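L544 (PDB 4AMQ) probably acts as a metal-dependent nucleotidyl transferase of the mimivirus virion and is built of a nucleotidyltransferase domain and a helical domain. Local coordinates at residues A[99-104]-A[199-204]; A[110-115]-A[160-165]; A[271-276]-A[354-359]; A[323-328]-A[339-344]. All blocks are in the same frame, centred on the assembly; numbering follows the deposited sequence.

Contacts 1 and 2 belong to the nucleotidyltransferase domain, contacts 3 and 4 to the helical domain. Contact 1 is buried and rests on a ladder of backbone hydrogen bonds between strands 99-108 and 196-204; contact 2, nested inside the loop that contact 1 closes, lies at the surface about 23 Å away between centres and meets through side-chain packing without such a ladder, yet reaches the same sheet through strand 164-167. Contacts 3 and 4 share helix 334-368, their centres about 23 Å apart. Contact 3 is buried and includes a side-chain amide-to-phenol bond; contact 4, partly buried, is mostly apolar packing with one weak indole bond.

Contact 1. Residues A[99-104]-A[199-204]. With MG (magnesium ion), chain D.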
# COMPACT_ATOMS: atom_id res chain seq x y z
N ILE A 99 -16.49 6.39 1.77
CA ILE A 99 -15.88 5.08 1.96
C ILE A 99 -16.06 4.17 0.77
O ILE A 99 -17.17 3.93 0.32
CB ILE A 99 -16.47 4.37 3.19
CG1 ILE A 99 -16.22 5.18 4.46
CG2 ILE A 99 -15.89 2.96 3.31
CD1 ILE A 99 -16.81 4.55 5.70
N LYS A 100 -14.96 3.62 0.27
CA LYS A 100 -15.04 2.65 -0.80
C LYS A 100 -14.23 1.41 -0.44
O LYS A 100 -13.06 1.51 -0.08
CB LYS A 100 -14.54 3.25 -2.12
CG LYS A 100 -15.04 2.52 -3.36
CD LYS A 100 -14.50 3.15 -4.65
CE LYS A 100 -15.01 4.57 -4.85
NZ LYS A 100 -16.48 4.61 -5.14
N LEU A 101 -14.86 0.25 -0.52
CA LEU A 101 -14.14 -1.01 -0.37
C LEU A 101 -13.63 -1.45 -1.73
O LEU A 101 -14.40 -1.95 -2.55
CB LEU A 101 -15.04 -2.08 0.25
CG LEU A 101 -14.42 -3.47 0.37
CD1 LEU A 101 -13.10 -3.42 1.11
CD2 LEU A 101 -15.39 -4.42 1.06
N ILE A 102 -12.34 -1.25 -1.98
CA ILE A 102 -11.75 -1.54 -3.29
C ILE A 102 -11.54 -3.04 -3.52
O ILE A 102 -11.96 -3.58 -4.54
CB ILE A 102 -10.40 -0.82 -3.47
CG1 ILE A 102 -10.58 0.70 -3.41
CG2 ILE A 102 -9.76 -1.22 -4.80
CD1 ILE A 102 -11.44 1.26 -4.52
N TYR A 103 -10.87 -3.70 -2.58
CA TYR A 103 -10.60 -5.12 -2.73
C TYR A 103 -10.89 -5.89 -1.46
O TYR A 103 -10.63 -5.41 -0.35
CB TYR A 103 -9.13 -5.37 -3.10
CG TYR A 103 -8.69 -4.82 -4.44
CD1 TYR A 103 -9.30 -5.23 -5.62
CD2 TYR A 103 -7.62 -3.94 -4.51
CE1 TYR A 103 -8.88 -4.73 -6.84
CE2 TYR A 103 -7.19 -3.44 -5.73
CZ TYR A 103 -7.82 -3.84 -6.89
OH TYR A 103 -7.38 -3.35 -8.09
N VAL A 104 -11.41 -7.09 -1.63
CA VAL A 104 -11.41 -8.09 -0.56
C VAL A 104 -10.43 -9.17 -0.98
O VAL A 104 -10.64 -9.86 -1.97
CB VAL A 104 -12.81 -8.70 -0.35
CG1 VAL A 104 -12.73 -9.86 0.63
CG2 VAL A 104 -13.78 -7.65 0.14
N LEU A 199 -9.57 -6.61 3.99
CA LEU A 199 -10.43 -5.58 3.43
C LEU A 199 -9.58 -4.36 3.08
O LEU A 199 -8.98 -3.74 3.97
CB LEU A 199 -11.53 -5.19 4.42
CG LEU A 199 -12.46 -6.29 4.92
CD1 LEU A 199 -13.41 -5.76 6.00
CD2 LEU A 199 -13.24 -6.91 3.78
N GLN A 200 -9.52 -4.01 1.80
CA GLN A 200 -8.75 -2.84 1.39
C GLN A 200 -9.65 -1.65 1.07
O GLN A 200 -10.26 -1.58 0.01
CB GLN A 200 -7.84 -3.16 0.20
CG GLN A 200 -6.62 -3.98 0.58
CD GLN A 200 -5.64 -4.12 -0.56
OE1 GLN A 200 -6.01 -4.08 -1.73
NE2 GLN A 200 -4.36 -4.29 -0.23
N TYR A 201 -9.72 -0.72 2.02
CA TYR A 201 -10.57 0.45 1.88
C TYR A 201 -9.77 1.66 1.43
O TYR A 201 -8.56 1.74 1.64
CB TYR A 201 -11.22 0.80 3.22
CG TYR A 201 -12.29 -0.15 3.74
CD1 TYR A 201 -13.61 -0.03 3.33
CD2 TYR A 201 -11.98 -1.12 4.69
CE1 TYR A 201 -14.59 -0.88 3.82
CE2 TYR A 201 -12.96 -1.97 5.19
CZ TYR A 201 -14.26 -1.84 4.75
OH TYR A 201 -15.24 -2.68 5.24
N PHE A 202 -10.46 2.60 0.80
CA PHE A 202 -9.97 3.97 0.73
C PHE A 202 -11.05 4.88 1.30
O PHE A 202 -12.23 4.76 0.97
CB PHE A 202 -9.54 4.35 -0.69
CG PHE A 202 -8.16 3.89 -1.02
CD1 PHE A 202 -7.06 4.68 -0.71
CD2 PHE A 202 -7.94 2.65 -1.60
CE1 PHE A 202 -5.77 4.26 -0.99
CE2 PHE A 202 -6.66 2.22 -1.89
CZ PHE A 202 -5.57 3.03 -1.58
N VAL A 203 -10.65 5.76 2.21
CA VAL A 203 -11.59 6.58 2.95
C VAL A 203 -11.21 8.05 2.83
O VAL A 203 -10.08 8.44 3.12
CB VAL A 203 -11.63 6.18 4.44
CG1 VAL A 203 -12.57 7.09 5.23
CG2 VAL A 203 -12.05 4.72 4.59
N LYS A 204 -12.16 8.86 2.40
CA LYS A 204 -11.93 10.29 2.36
C LYS A 204 -12.07 10.85 3.77
O LYS A 204 -13.18 11.06 4.25
CB LYS A 204 -12.90 10.98 1.41
CG LYS A 204 -12.52 12.41 1.12
CD LYS A 204 -13.64 13.16 0.43
CE LYS A 204 -13.25 14.61 0.20
NZ LYS A 204 -14.38 15.41 -0.36
MG MG D . -18.88 4.01 -1.44
O HOH W 1 -17.81 5.84 -2.68
O HOH W 2 -18.88 1.82 -2.76
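Backbone hydrogen bonds carry the pairing of Lys100 with Phe202: Lys100 N gives to Phe202 O and Phe202 N returns to Lys100 O, both at 3.0 Å and nearly straight. Beyond the Leu101-Tyr201 pair the antiparallel register shifts by one, because Ile102 and Tyr103 both face Gln200 in a classic beta bulge. Gln200 O takes Ile102 N at 2.9 Å and, weakly, Tyr103 N at 3.4 Å, while Gln200 N gives to Tyr103 O.

Apolar packing fills the face of Leu101 and Tyr201. Leu101 CD1 sits over the centre of the Tyr201 ring in a CH-pi contact, 4.0 Å from the centroid, and Ile99 CG2 lies 3.8 Å from Tyr201 CD1. Ile102, in the bulge, sets CG1 at the edge of the Phe202 ring, near CD2; on the face of Phe202 and Gln200, Gln200 OE1 comes to the edge of the Tyr103 ring, 3.2 Å from CD2.

Metal binding marks the start of strand 99-108: Ile99 O binds magnesium at 2.5 Å, together with two waters and Asp96 O, and Lys100 NZ donates to one of those waters.

Strand 209-217 flanks 196-204 across the sheet, with Gln200 touching manganese-binding Asp213. Helix 28-42 packs against Ile99 and Val203, helix 274-292 against Ile102, Tyr103 and Phe202.

Contact 2. Residues A[110-115]-A[160-165]; sequences DRFLLT and WDLYKL
Phe112 lays its ring against Leu162, at the point where the 3-10 turn 110-112 passes the end of helix 152-163. Its CB points toward the helix and packs on Tyr163, 4.2 Å from that residue's CB. From there CG, set anti to the carbonyl carbon (chi1 -64°), directs the ring past Tyr163 to the preceding residue. Leu162 CB stands over the ring centre, only 2° off the normal and 3.7 Å from the centroid, a CH-pi contact that puts every ring carbon within about 4 Å of it. On one flank CD2 approaches Leu162 O at 3.7 Å; on the other, CE1 meets the branch methyl Leu162 CD1 at 3.8 Å, and CZ lies a little further from the same methyl.

Tyr163 turns its own ring to the other side chains of the turn. Asp110 OD1 lies at the ring edge, in its plane and 3.5 Å from CE1, with the carboxylate tilted 39° to the ring; it also has a weak hydrogen bond to Thr108 OG1. Leu113 runs alongside the tyrosine, its CB 4.1 Å from CE1.

Helix 118-125 touches Phe112 through Lys124. Tyr163 is joined by a backbone hydrogen bond to Asp109, just beyond strand 99-108, where helix 152-163 passes into strand 164-167.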
# COMPACT_ATOMS: atom_id res chain seq x y z
N ASP A 110 -2.88 -21.10 -7.12
CA ASP A 110 -1.63 -21.85 -6.99
C ASP A 110 -0.89 -22.11 -8.31
O ASP A 110 0.25 -22.57 -8.30
CB ASP A 110 -1.87 -23.16 -6.23
CG ASP A 110 -2.17 -22.93 -4.76
OD1 ASP A 110 -1.65 -21.94 -4.19
OD2 ASP A 110 -2.92 -23.73 -4.16
N ARG A 111 -1.54 -21.82 -9.43
CA ARG A 111 -0.90 -21.95 -10.74
C ARG A 111 0.22 -20.92 -10.86
O ARG A 111 1.12 -21.06 -11.69
CB ARG A 111 -1.91 -21.75 -11.87
CG ARG A 111 -3.08 -22.73 -11.86
CD ARG A 111 -4.11 -22.38 -12.92
NE ARG A 111 -4.66 -21.04 -12.74
CZ ARG A 111 -5.37 -20.38 -13.65
NH1 ARG A 111 -5.62 -20.93 -14.83
NH2 ARG A 111 -5.82 -19.16 -13.39
N PHE A 112 0.16 -19.89 -10.03
CA PHE A 112 1.19 -18.87 -9.98
C PHE A 112 2.10 -19.10 -8.78
O PHE A 112 2.93 -18.25 -8.45
CB PHE A 112 0.57 -17.47 -9.95
CG PHE A 112 -0.21 -17.13 -11.19
CD1 PHE A 112 0.43 -16.62 -12.30
CD2 PHE A 112 -1.58 -17.34 -11.25
CE1 PHE A 112 -0.27 -16.31 -13.45
CE2 PHE A 112 -2.29 -17.04 -12.39
CZ PHE A 112 -1.63 -16.52 -13.49
N LEU A 113 1.92 -20.24 -8.12
CA LEU A 113 2.81 -20.63 -7.02
C LEU A 113 4.06 -21.28 -7.59
O LEU A 113 4.15 -22.50 -7.69
CB LEU A 113 2.11 -21.58 -6.05
CG LEU A 113 2.95 -22.05 -4.86
CD1 LEU A 113 3.64 -20.87 -4.20
CD2 LEU A 113 2.11 -22.80 -3.85
N LEU A 114 5.04 -20.45 -7.96
CA LEU A 114 6.26 -20.94 -8.57
C LEU A 114 7.16 -21.64 -7.57
O LEU A 114 7.01 -21.49 -6.36
CB LEU A 114 7.02 -19.78 -9.23
CG LEU A 114 6.98 -19.69 -10.76
CD1 LEU A 114 5.60 -20.01 -11.29
CD2 LEU A 114 7.42 -18.31 -11.23
N THR A 115 8.10 -22.42 -8.09
CA THR A 115 9.16 -23.00 -7.29
C THR A 115 10.47 -22.34 -7.72
O THR A 115 11.55 -22.80 -7.38
CB THR A 115 9.23 -24.53 -7.45
OG1 THR A 115 7.92 -25.04 -7.70
CG2 THR A 115 9.80 -25.17 -6.20
N TRP A 160 2.19 -11.29 -8.10
CA TRP A 160 1.61 -11.24 -6.76
C TRP A 160 0.10 -11.04 -6.83
O TRP A 160 -0.65 -11.72 -6.14
CB TRP A 160 2.27 -10.12 -5.94
CG TRP A 160 1.79 -10.07 -4.52
CD1 TRP A 160 1.24 -8.99 -3.88
CD2 TRP A 160 1.80 -11.14 -3.56
NE1 TRP A 160 0.92 -9.32 -2.58
CE2 TRP A 160 1.26 -10.63 -2.36
CE3 TRP A 160 2.23 -12.47 -3.60
CZ2 TRP A 160 1.13 -11.41 -1.21
CZ3 TRP A 160 2.10 -13.24 -2.46
CH2 TRP A 160 1.55 -12.71 -1.28
N ASP A 161 -0.34 -10.11 -7.67
CA ASP A 161 -1.76 -9.82 -7.82
C ASP A 161 -2.50 -11.01 -8.42
O ASP A 161 -3.72 -11.13 -8.29
CB ASP A 161 -1.96 -8.58 -8.68
CG ASP A 161 -1.35 -7.34 -8.07
OD1 ASP A 161 -1.34 -7.24 -6.82
OD2 ASP A 161 -0.87 -6.46 -8.83
N LEU A 162 -1.75 -11.90 -9.07
CA LEU A 162 -2.32 -13.08 -9.71
C LEU A 162 -2.33 -14.28 -8.77
O LEU A 162 -3.24 -15.11 -8.82
CB LEU A 162 -1.56 -13.40 -11.00
CG LEU A 162 -1.71 -12.35 -12.10
CD1 LEU A 162 -0.62 -12.49 -13.15
CD2 LEU A 162 -3.09 -12.44 -12.73
N TYR A 163 -1.33 -14.37 -7.90
CA TYR A 163 -1.28 -15.42 -6.90
C TYR A 163 -2.32 -15.18 -5.81
O TYR A 163 -3.09 -16.07 -5.47
CB TYR A 163 0.11 -15.55 -6.29
CG TYR A 163 0.20 -16.56 -5.16
CD1 TYR A 163 -0.38 -17.81 -5.28
CD2 TYR A 163 0.86 -16.26 -3.98
CE1 TYR A 163 -0.31 -18.73 -4.26
CE2 TYR A 163 0.95 -17.17 -2.95
CZ TYR A 163 0.35 -18.41 -3.10
OH TYR A 163 0.43 -19.33 -2.08
N LYS A 164 -2.34 -13.96 -5.27
CA LYS A 164 -3.33 -13.59 -4.26
C LYS A 164 -4.62 -13.10 -4.91
O LYS A 164 -4.59 -12.17 -5.72
CB LYS A 164 -2.78 -12.51 -3.33
CG LYS A 164 -1.46 -12.87 -2.68
CD LYS A 164 -1.58 -14.09 -1.79
CE LYS A 164 -2.38 -13.79 -0.53
NZ LYS A 164 -2.44 -14.97 0.37
N LEU A 165 -5.74 -13.73 -4.56
CA LEU A 165 -7.02 -13.37 -5.15
C LEU A 165 -7.57 -12.06 -4.58
O LEU A 165 -7.95 -11.99 -3.41
CB LEU A 165 -8.03 -14.49 -4.97
CG LEU A 165 -7.73 -15.81 -5.69
CD1 LEU A 165 -8.81 -16.84 -5.41
CD2 LEU A 165 -7.61 -15.57 -7.19

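Contact 3. Residues A[271-276]-A[354-359]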
# COMPACT_ATOMS: atom_id res chain seq x y z
N THR A 271 9.73 12.77 10.65
CA THR A 271 9.52 14.22 10.74
C THR A 271 10.29 14.98 9.66
O THR A 271 9.70 15.68 8.84
CB THR A 271 9.86 14.78 12.14
OG1 THR A 271 8.96 14.22 13.10
CG2 THR A 271 9.72 16.29 12.16
N LYS A 272 11.61 14.83 9.66
CA LYS A 272 12.44 15.53 8.69
C LYS A 272 12.06 15.16 7.25
O LYS A 272 11.96 16.04 6.39
CB LYS A 272 13.92 15.25 8.93
CG LYS A 272 14.84 16.01 8.00
CD LYS A 272 16.29 15.83 8.40
CE LYS A 272 17.21 16.47 7.37
NZ LYS A 272 16.93 17.92 7.22
N PHE A 273 11.85 13.87 7.00
CA PHE A 273 11.52 13.41 5.66
C PHE A 273 10.11 12.83 5.58
O PHE A 273 9.75 12.19 4.59
CB PHE A 273 12.55 12.38 5.18
CG PHE A 273 13.95 12.91 5.11
CD1 PHE A 273 14.28 13.92 4.22
CD2 PHE A 273 14.94 12.40 5.94
CE1 PHE A 273 15.57 14.41 4.16
CE2 PHE A 273 16.23 12.88 5.88
CZ PHE A 273 16.55 13.89 4.99
N GLY A 274 9.33 13.06 6.62
CA GLY A 274 7.98 12.53 6.70
C GLY A 274 7.10 12.85 5.50
O GLY A 274 6.34 12.00 5.04
N LEU A 275 7.19 14.08 4.99
CA LEU A 275 6.33 14.52 3.89
C LEU A 275 6.71 13.87 2.56
O LEU A 275 5.85 13.61 1.72
CB LEU A 275 6.33 16.05 3.77
CG LEU A 275 5.39 16.64 2.71
CD1 LEU A 275 3.98 16.07 2.85
CD2 LEU A 275 5.37 18.16 2.77
N TYR A 276 8.00 13.60 2.38
CA TYR A 276 8.45 12.87 1.20
C TYR A 276 7.80 11.49 1.13
O TYR A 276 7.36 11.06 0.07
CB TYR A 276 9.97 12.70 1.22
CG TYR A 276 10.76 13.99 1.10
CD1 TYR A 276 10.94 14.81 2.19
CD2 TYR A 276 11.32 14.36 -0.11
CE1 TYR A 276 11.66 15.99 2.09
CE2 TYR A 276 12.05 15.54 -0.23
CZ TYR A 276 12.21 16.34 0.88
OH TYR A 276 12.93 17.51 0.78
N LYS A 354 14.26 10.11 -5.83
CA LYS A 354 15.62 10.57 -6.08
C LYS A 354 16.03 11.59 -5.03
O LYS A 354 17.11 11.49 -4.44
CB LYS A 354 15.73 11.17 -7.48
CG LYS A 354 17.12 11.66 -7.84
CD LYS A 354 17.16 12.22 -9.26
CE LYS A 354 16.68 11.18 -10.26
NZ LYS A 354 17.46 9.91 -10.14
N SER A 355 15.16 12.57 -4.80
CA SER A 355 15.47 13.66 -3.87
C SER A 355 15.65 13.18 -2.43
O SER A 355 16.64 13.52 -1.78
CB SER A 355 14.39 14.74 -3.94
OG SER A 355 14.70 15.82 -3.07
N VAL A 356 14.71 12.40 -1.92
CA VAL A 356 14.76 11.97 -0.53
C VAL A 356 15.95 11.05 -0.27
O VAL A 356 16.58 11.10 0.78
CB VAL A 356 13.44 11.32 -0.06
CG1 VAL A 356 13.30 9.90 -0.62
CG2 VAL A 356 13.36 11.31 1.45
N ASN A 357 16.26 10.20 -1.25
CA ASN A 357 17.41 9.32 -1.16
C ASN A 357 18.72 10.10 -1.08
O ASN A 357 19.63 9.74 -0.33
CB ASN A 357 17.44 8.35 -2.34
CG ASN A 357 16.39 7.26 -2.21
OD1 ASN A 357 16.09 6.80 -1.11
ND2 ASN A 357 15.83 6.83 -3.34
N LYS A 358 18.81 11.17 -1.87
CA LYS A 358 19.99 12.02 -1.89
C LYS A 358 20.20 12.70 -0.55
O LYS A 358 21.30 12.72 -0.01
CB LYS A 358 19.87 13.08 -2.99
CG LYS A 358 21.10 13.96 -3.13
CD LYS A 358 20.76 15.27 -3.84
CE LYS A 358 22.03 16.03 -4.20
NZ LYS A 358 22.95 16.17 -3.04
N GLN A 359 19.13 13.27 -0.01
CA GLN A 359 19.19 13.98 1.27
C GLN A 359 19.35 13.02 2.44
O GLN A 359 19.59 13.45 3.57
CB GLN A 359 17.93 14.82 1.48
CG GLN A 359 17.71 15.90 0.43
CD GLN A 359 16.40 16.63 0.64
OE1 GLN A 359 16.22 17.35 1.63
NE2 GLN A 359 15.46 16.44 -0.28
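Tyr276 and Gln359 cross at about a right angle, with the phenol ring and the amide plane 78° apart. The amide presents its nitrogen to the phenol oxygen: Gln359 NE2 donates to Tyr276 OH at 2.9 Å, with an angle of 155° at the hydrogen, and the hydroxyl oxygen lies only 12° out of the amide plane. Gln359 reaches this position with an extended chain beyond CG. The same NE2 has a weak bond back to Ser355 O, one turn earlier on its own helix, so the amide is held across the contact and, weakly, by its own helix. Tyr276 OH also bonds to Asn315 N, and Ser355 OG to Asn315 O, which brings the loop before helix 319-331 to this polar end.

Val356 runs past Tyr276 in the opposite direction. Its CG2, anti to the backbone N, enters between the two aromatic residues, 3.7 Å from Tyr276 CB and 3.9 Å from Phe273 CD1. The Phe273 ring crosses Gln359 obliquely, its plane nearly perpendicular to that of the amide. Its far end leans on the start of the glutamine: Phe273 CE1 is 3.6 Å from Gln359 CB, and CZ is 3.4 Å from Gln359 O. Gln359 OE1 lies in the plane of the Phe273 ring, at its edge. Over one face of this ring, Lys272 CG sits above the centre.

Phe273 occupies the break between helices 259-272 and 274-292, standing at the N-cap position of the second. The arrangement is buried helix-to-helix packing in an all-helical domain, with a helix junction set against the long helix 334-368.

Contact 4. Residues A[323-328]-A[339-344]; sequences DKIQEV and IAWNTL
Helices 319-331 and 334-368 run antiparallel here, their local axes 175° apart in direction and 9.8 Å apart at closest approach. Val328 and Leu344 reach toward each other tip to tip, with Val328 CG2 3.5 Å from Leu344 CD1. The other valine methyl, CG1, is anti to the backbone N (chi1 163°) and lies 3.6 Å from Trp341 CD1, as well as 3.8 Å from the small Ala340 CB. Ile325 slides past Leu344 in the opposite direction, its CG1 3.7 Å from Leu344 CB, and crosses the indole at about a right angle with CG2. At the outer margin the aliphatic part of Lys324 covers the leucine, CE coming 3.6 Å from Leu344 CD2, while its NZ is hydrogen-bonded to Gln347 OE1 further along the partner helix.

The indole meets Ile325 O edge-on, with the carbonyl oxygen in the ring plane. Trp341 NE1 donates to it weakly at 3.4 Å; Ile325 O also bonds to Ser329 OG. Helix 297-311 touches Ile325 and Trp341 through Ile304.

The contact therefore relies chiefly on close apolar packing, with the indole N-H of the buried Trp341 making two weak hydrogen bonds, to Ile325 O and Ser329 OG, and the lysine amine engaged by Gln347 at the exposed margin.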
# COMPACT_ATOMS: atom_id res chain seq x y z
N ASP A 323 4.52 22.19 -13.28
CA ASP A 323 3.99 23.04 -14.34
C ASP A 323 3.29 22.21 -15.43
O ASP A 323 2.24 22.60 -15.94
CB ASP A 323 5.09 23.89 -14.96
CG ASP A 323 5.70 24.88 -13.98
OD1 ASP A 323 5.05 25.15 -12.94
OD2 ASP A 323 6.81 25.39 -14.24
N LYS A 324 3.89 21.07 -15.78
CA LYS A 324 3.28 20.15 -16.74
C LYS A 324 1.93 19.62 -16.25
O LYS A 324 1.02 19.39 -17.05
CB LYS A 324 4.22 18.98 -17.04
CG LYS A 324 5.44 19.35 -17.87
CD LYS A 324 6.02 18.13 -18.59
CE LYS A 324 6.57 17.09 -17.64
NZ LYS A 324 7.04 15.86 -18.36
N ILE A 325 1.80 19.43 -14.94
CA ILE A 325 0.55 18.95 -14.37
C ILE A 325 -0.53 20.03 -14.44
O ILE A 325 -1.69 19.73 -14.69
CB ILE A 325 0.76 18.45 -12.91
CG1 ILE A 325 1.35 17.04 -12.92
CG2 ILE A 325 -0.55 18.45 -12.15
CD1 ILE A 325 1.92 16.61 -11.58
N GLN A 326 -0.13 21.28 -14.24
CA GLN A 326 -1.07 22.39 -14.34
C GLN A 326 -1.58 22.56 -15.77
O GLN A 326 -2.76 22.79 -15.98
CB GLN A 326 -0.43 23.69 -13.84
CG GLN A 326 -1.38 24.87 -13.76
CD GLN A 326 -2.55 24.62 -12.82
OE1 GLN A 326 -2.36 24.32 -11.64
NE2 GLN A 326 -3.77 24.74 -13.34
N GLU A 327 -0.69 22.43 -16.75
CA GLU A 327 -1.09 22.55 -18.15
C GLU A 327 -2.03 21.43 -18.59
O GLU A 327 -2.84 21.62 -19.50
CB GLU A 327 0.14 22.61 -19.07
CG GLU A 327 1.06 23.79 -18.79
CD GLU A 327 0.37 25.13 -18.98
OE1 GLU A 327 -0.50 25.23 -19.87
OE2 GLU A 327 0.70 26.07 -18.23
N VAL A 328 -1.92 20.27 -17.96
CA VAL A 328 -2.90 19.21 -18.19
C VAL A 328 -4.26 19.66 -17.69
O VAL A 328 -5.26 19.58 -18.41
CB VAL A 328 -2.51 17.89 -17.48
CG1 VAL A 328 -3.72 16.96 -17.41
CG2 VAL A 328 -1.35 17.21 -18.20
N ILE A 339 -5.75 10.25 -16.92
CA ILE A 339 -4.65 9.48 -17.50
C ILE A 339 -3.35 10.28 -17.60
O ILE A 339 -2.29 9.81 -17.21
CB ILE A 339 -5.05 8.97 -18.90
CG1 ILE A 339 -6.21 7.98 -18.78
CG2 ILE A 339 -3.86 8.35 -19.61
CD1 ILE A 339 -6.92 7.70 -20.10
N ALA A 340 -3.44 11.50 -18.15
CA ALA A 340 -2.26 12.36 -18.28
C ALA A 340 -1.64 12.64 -16.91
O ALA A 340 -0.42 12.62 -16.76
CB ALA A 340 -2.62 13.65 -18.97
N TRP A 341 -2.50 12.90 -15.93
CA TRP A 341 -2.05 13.08 -14.55
C TRP A 341 -1.33 11.84 -14.04
O TRP A 341 -0.28 11.94 -13.41
CB TRP A 341 -3.24 13.38 -13.64
CG TRP A 341 -3.65 14.80 -13.63
CD1 TRP A 341 -2.91 15.88 -14.02
CD2 TRP A 341 -4.93 15.33 -13.22
NE1 TRP A 341 -3.64 17.04 -13.86
CE2 TRP A 341 -4.88 16.72 -13.38
CE3 TRP A 341 -6.10 14.73 -12.74
CZ2 TRP A 341 -5.96 17.54 -13.07
CZ3 TRP A 341 -7.17 15.55 -12.43
CH2 TRP A 341 -7.09 16.94 -12.60
N ASN A 342 -1.91 10.67 -14.28
CA ASN A 342 -1.32 9.43 -13.80
C ASN A 342 0.09 9.29 -14.35
O ASN A 342 1.02 8.95 -13.62
CB ASN A 342 -2.19 8.24 -14.22
CG ASN A 342 -1.81 6.95 -13.49
OD1 ASN A 342 -1.53 6.96 -12.29
ND2 ASN A 342 -1.79 5.84 -14.23
N THR A 343 0.25 9.57 -15.64
CA THR A 343 1.55 9.53 -16.30
C THR A 343 2.54 10.50 -15.65
O THR A 343 3.69 10.13 -15.38
CB THR A 343 1.42 9.86 -17.80
OG1 THR A 343 0.72 8.80 -18.45
CG2 THR A 343 2.79 10.03 -18.44
N LEU A 344 2.10 11.73 -15.40
CA LEU A 344 2.97 12.73 -14.80
C LEU A 344 3.29 12.45 -13.33
O LEU A 344 4.37 12.80 -12.84
CB LEU A 344 2.37 14.13 -14.96
CG LEU A 344 2.38 14.62 -16.41
CD1 LEU A 344 1.44 15.80 -16.61
CD2 LEU A 344 3.80 14.97 -16.85